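Local coordinates for uncharacterized protein (Pyrococcus horikoshii, PDB 2P8T) that is of unknown function, though its family is loosely linked to ATP binding and aminoacyl-tRNA ligase activity, at residues V101-P106 / D160-I165; S91-P96 / E146-V151. All blocks are in the same frame, centred on the assembly; numbering follows the deposited sequence.

Contact 1: residues V101-P106 / D160-I165; sequences VVKNPP and DGDAVI
Val102 and Ala163 face each other as an antiparallel hydrogen-bonded pair: Val102 N reaches Ala163 O at 2.8 Å, and Ala163 N returns the bond to Val102 O at 3.0 Å. Packing is tightest beyond this pair, where Val102 CG2 presses on Ile165 CD1 at 3.4 Å, closer than usual carbon contact; Leu186 and Ala183 of helix 172-187 back these two side chains. With chi1 at -178°, Val102 CG2 stands beside the backbone N, on the side from which the isoleucine tip comes across. On the other face of the sheet Val101 and Val164 pair more loosely, CG2 to CG2 at 4.5 Å.

Past the strand ends the contact opens toward solvent at Gly161, Asn104 and the partly exposed Pro105. The ring of Pro105 lies alongside Ala163, its CG 3.8 Å from Ala163 CB, and its CD rests against Gly161 O at 3.2 Å. Asp162, by contrast, is buried and divides its carboxylate: OD1 takes a weak bond from Asn104 N at 3.3 Å, while OD2 accepts Glu159 N and meets Val101 CG1. Lys103 leads away to a salt bridge with Asp157 and the carbonyls of Leu81 and Phe84. Strands 95-102 and 163-168 pair here as second and third strands of an antiparallel five-strand sheet, with helix 172-187 on the Val102/Ile165 face.

Contact 2: residues S91-P96 / E146-V151; sequences SVDGYP and EMYPEV
Ser91 and Val151 mark the nearest backbone approach, CA to CA 6.6 Å, where a beta hairpin meets the first turn of helix 149-154. The hairpin joins strands 88-92 and 95-102 through a type I' turn from Val92 to Tyr95, closed by two backbone bonds between those residues, and Tyr148 occupies the N-cap position of the helix. Val151 points toward the hairpin and sets CG2 against the backbone carbonyl of Ser91, 3.1 Å from its O, a close approach of a methyl to an oxygen. The same CG2 lies 4.2 Å from Val92 CG2, and both valines also touch Ile166 of strand 163-168, which continues this apolar patch into the sheet.

Farther out, the Tyr148 side chain crosses those of Val92 and Asp93 at about a right angle. Its CG is anti to the carbonyl carbon (chi1 -59°), which carries the ring from the helix start toward the turn. Val92 CG1 comes obliquely to Tyr148 CE1 at 3.8 Å. Asp93, exposed on the turn, approaches the ring at its edge, with the carboxylate and ring planes 76° apart. A phenylalanine in place of Tyr148 would probably leave the Asp93 carboxylate without its hydroxyl partner and freer to turn. That hydroxyl donates a long bond: Tyr148 OH lies 3.3 Å from Asp93 OD2, on the syn side of the carboxylate and 32° out of its plane.

How the contacts relate
Both contacts draw on strand 95-102, contact 1 at its end and contact 2 at the hairpin where it begins; their centres lie about 20 Å apart and their nearest atoms about 7 Å, so the two do not touch. Contact 1 is the more buried and joins two neighbouring strands within the sheet, held by backbone bonds and aliphatic packing. Contact 2 sits nearer the surface, where a helix start meets the hairpin that carries the edge strand 88-92, mainly through side chains. Helix 149-154 and strand 163-168 follow each other in the chain, and the paired segments alternate along it. Contact 1 has a buried carboxylate, contact 2 an exposed one on the turn.

Contact 1: residues V101-P106 / D160-I165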
# COMPACT_ATOMS: atom_id res chain seq x y z
N VAL A 101 3.83 -3.76 5.47
CA VAL A 101 5.19 -3.93 5.97
C VAL A 101 6.12 -3.48 4.86
O VAL A 101 5.96 -3.88 3.69
CB VAL A 101 5.50 -5.41 6.30
CG1 VAL A 101 6.96 -5.60 6.78
CG2 VAL A 101 4.52 -5.97 7.31
N VAL A 102 7.08 -2.64 5.22
CA VAL A 102 8.14 -2.22 4.29
C VAL A 102 9.44 -2.94 4.69
O VAL A 102 9.95 -2.77 5.79
CB VAL A 102 8.37 -0.69 4.32
CG1 VAL A 102 9.44 -0.30 3.32
CG2 VAL A 102 7.07 0.05 4.03
N LYS A 103 9.95 -3.73 3.75
CA LYS A 103 11.09 -4.59 4.00
C LYS A 103 12.37 -3.82 3.81
O LYS A 103 12.47 -3.02 2.89
CB LYS A 103 11.02 -5.83 3.09
CG LYS A 103 9.88 -6.75 3.50
CD LYS A 103 9.22 -7.45 2.32
CE LYS A 103 8.19 -8.44 2.84
NZ LYS A 103 7.42 -9.16 1.78
N ASN A 104 13.34 -4.08 4.68
CA ASN A 104 14.61 -3.33 4.75
C ASN A 104 14.46 -1.84 4.43
O ASN A 104 15.03 -1.37 3.43
CB ASN A 104 15.71 -4.00 3.88
CG ASN A 104 17.08 -3.30 4.00
OD1 ASN A 104 17.53 -2.97 5.10
ND2 ASN A 104 17.72 -3.04 2.86
N PRO A 105 13.71 -1.08 5.27
CA PRO A 105 13.44 0.33 5.01
C PRO A 105 14.68 1.19 5.23
O PRO A 105 15.62 0.76 5.90
CB PRO A 105 12.38 0.68 6.06
CG PRO A 105 12.69 -0.26 7.20
CD PRO A 105 13.08 -1.53 6.53
N PRO A 106 14.68 2.42 4.68
CA PRO A 106 15.76 3.33 5.06
C PRO A 106 15.36 3.87 6.42
O PRO A 106 14.28 3.53 6.92
CB PRO A 106 15.68 4.43 4.01
CG PRO A 106 14.22 4.47 3.63
CD PRO A 106 13.71 3.04 3.75
N ASP A 160 12.65 -8.39 12.02
CA ASP A 160 13.42 -7.33 12.66
C ASP A 160 13.94 -6.30 11.68
O ASP A 160 14.58 -6.63 10.67
CB ASP A 160 14.60 -7.91 13.46
CG ASP A 160 14.18 -8.48 14.81
OD1 ASP A 160 12.98 -8.42 15.13
OD2 ASP A 160 15.06 -8.98 15.55
N GLY A 161 13.70 -5.04 12.01
CA GLY A 161 14.20 -3.95 11.20
C GLY A 161 13.22 -3.46 10.16
O GLY A 161 13.39 -2.36 9.63
N ASP A 162 12.21 -4.27 9.85
CA ASP A 162 11.21 -3.86 8.90
C ASP A 162 10.43 -2.67 9.49
O ASP A 162 10.45 -2.44 10.71
CB ASP A 162 10.23 -5.00 8.57
CG ASP A 162 10.83 -6.08 7.67
OD1 ASP A 162 11.94 -5.89 7.09
OD2 ASP A 162 10.15 -7.12 7.52
N ALA A 163 9.78 -1.91 8.62
CA ALA A 163 8.86 -0.85 9.05
C ALA A 163 7.44 -1.35 8.84
O ALA A 163 7.19 -2.21 8.00
CB ALA A 163 9.10 0.44 8.26
N VAL A 164 6.51 -0.84 9.64
CA VAL A 164 5.13 -1.25 9.49
C VAL A 164 4.28 0.01 9.40
O VAL A 164 4.19 0.77 10.38
CB VAL A 164 4.63 -2.17 10.66
CG1 VAL A 164 3.19 -2.62 10.35
CG2 VAL A 164 5.52 -3.40 10.82
N ILE A 165 3.69 0.23 8.24
CA ILE A 165 2.84 1.41 8.01
C ILE A 165 1.45 1.01 8.36
O ILE A 165 0.97 0.00 7.85
CB ILE A 165 2.82 1.81 6.52
CG1 ILE A 165 4.22 2.19 6.06
CG2 ILE A 165 1.81 2.94 6.24
CD1 ILE A 165 4.37 2.06 4.52

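Contact 2: residues S91-P96 / E146-V151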
# COMPACT_ATOMS: atom_id res chain seq x y z
N SER A 91 -8.76 -2.38 11.40
CA SER A 91 -9.66 -1.35 11.90
C SER A 91 -8.99 -0.61 13.06
O SER A 91 -8.43 -1.24 13.96
CB SER A 91 -10.99 -1.99 12.33
OG SER A 91 -11.66 -1.19 13.28
N VAL A 92 -8.99 0.72 13.01
CA VAL A 92 -8.34 1.51 14.06
C VAL A 92 -9.39 2.45 14.63
O VAL A 92 -9.93 3.28 13.91
CB VAL A 92 -7.12 2.32 13.52
CG1 VAL A 92 -6.47 3.14 14.64
CG2 VAL A 92 -6.08 1.40 12.89
N ASP A 93 -9.72 2.27 15.91
CA ASP A 93 -10.69 3.13 16.59
C ASP A 93 -11.97 3.25 15.75
O ASP A 93 -12.54 4.34 15.62
CB ASP A 93 -10.07 4.52 16.85
CG ASP A 93 -9.07 4.53 18.02
OD1 ASP A 93 -9.41 3.97 19.09
OD2 ASP A 93 -7.95 5.09 17.88
N GLY A 94 -12.38 2.14 15.14
CA GLY A 94 -13.61 2.08 14.34
C GLY A 94 -13.56 2.58 12.90
O GLY A 94 -14.58 2.56 12.21
N TYR A 95 -12.39 3.06 12.45
CA TYR A 95 -12.18 3.46 11.05
C TYR A 95 -11.50 2.36 10.24
O TYR A 95 -10.64 1.65 10.79
CB TYR A 95 -11.31 4.72 10.99
CG TYR A 95 -11.94 5.91 11.65
CD1 TYR A 95 -12.90 6.66 10.98
CD2 TYR A 95 -11.58 6.27 12.94
CE1 TYR A 95 -13.50 7.75 11.60
CE2 TYR A 95 -12.17 7.36 13.56
CZ TYR A 95 -13.12 8.10 12.88
OH TYR A 95 -13.70 9.19 13.50
N PRO A 96 -11.84 2.21 8.94
CA PRO A 96 -11.09 1.25 8.12
C PRO A 96 -9.63 1.65 7.98
O PRO A 96 -9.34 2.82 7.77
CB PRO A 96 -11.79 1.30 6.75
CG PRO A 96 -12.58 2.58 6.75
CD PRO A 96 -12.91 2.89 8.18
N GLU A 146 -0.19 -3.57 22.74
CA GLU A 146 -0.68 -3.00 24.00
C GLU A 146 -1.79 -1.99 23.76
O GLU A 146 -2.71 -1.88 24.56
CB GLU A 146 0.45 -2.35 24.76
CG GLU A 146 1.49 -3.34 25.24
CD GLU A 146 2.38 -2.77 26.32
OE1 GLU A 146 2.63 -1.53 26.31
OE2 GLU A 146 2.82 -3.57 27.18
N MET A 147 -1.70 -1.25 22.65
CA MET A 147 -2.72 -0.26 22.30
C MET A 147 -3.74 -0.84 21.33
O MET A 147 -4.92 -0.52 21.43
CB MET A 147 -2.08 0.99 21.65
CG MET A 147 -1.12 1.81 22.54
SD MET A 147 -0.63 3.43 21.83
CE MET A 147 -2.28 4.22 21.83
N TYR A 148 -3.28 -1.65 20.36
CA TYR A 148 -4.14 -2.16 19.28
C TYR A 148 -3.97 -3.67 19.03
O TYR A 148 -3.42 -4.09 18.01
CB TYR A 148 -3.92 -1.39 17.96
CG TYR A 148 -4.20 0.08 18.12
CD1 TYR A 148 -5.50 0.58 18.06
CD2 TYR A 148 -3.16 0.96 18.34
CE1 TYR A 148 -5.75 1.96 18.23
CE2 TYR A 148 -3.40 2.32 18.50
CZ TYR A 148 -4.69 2.81 18.43
OH TYR A 148 -4.88 4.16 18.62
N PRO A 149 -4.49 -4.49 19.96
CA PRO A 149 -4.26 -5.93 19.89
C PRO A 149 -4.85 -6.64 18.66
O PRO A 149 -4.21 -7.54 18.12
CB PRO A 149 -4.90 -6.46 21.19
CG PRO A 149 -5.90 -5.41 21.58
CD PRO A 149 -5.36 -4.10 21.09
N GLU A 150 -6.04 -6.25 18.23
CA GLU A 150 -6.65 -6.85 17.05
C GLU A 150 -5.92 -6.47 15.76
O GLU A 150 -5.79 -7.29 14.84
CB GLU A 150 -8.15 -6.55 16.99
CG GLU A 150 -8.98 -7.24 18.09
CD GLU A 150 -8.71 -8.75 18.21
OE1 GLU A 150 -8.72 -9.47 17.19
OE2 GLU A 150 -8.50 -9.23 19.34
N VAL A 151 -5.42 -5.23 15.70
CA VAL A 151 -4.64 -4.78 14.55
C VAL A 151 -3.34 -5.56 14.43
O VAL A 151 -3.03 -6.11 13.38
CB VAL A 151 -4.33 -3.24 14.64
CG1 VAL A 151 -3.40 -2.81 13.51
CG2 VAL A 151 -5.64 -2.44 14.60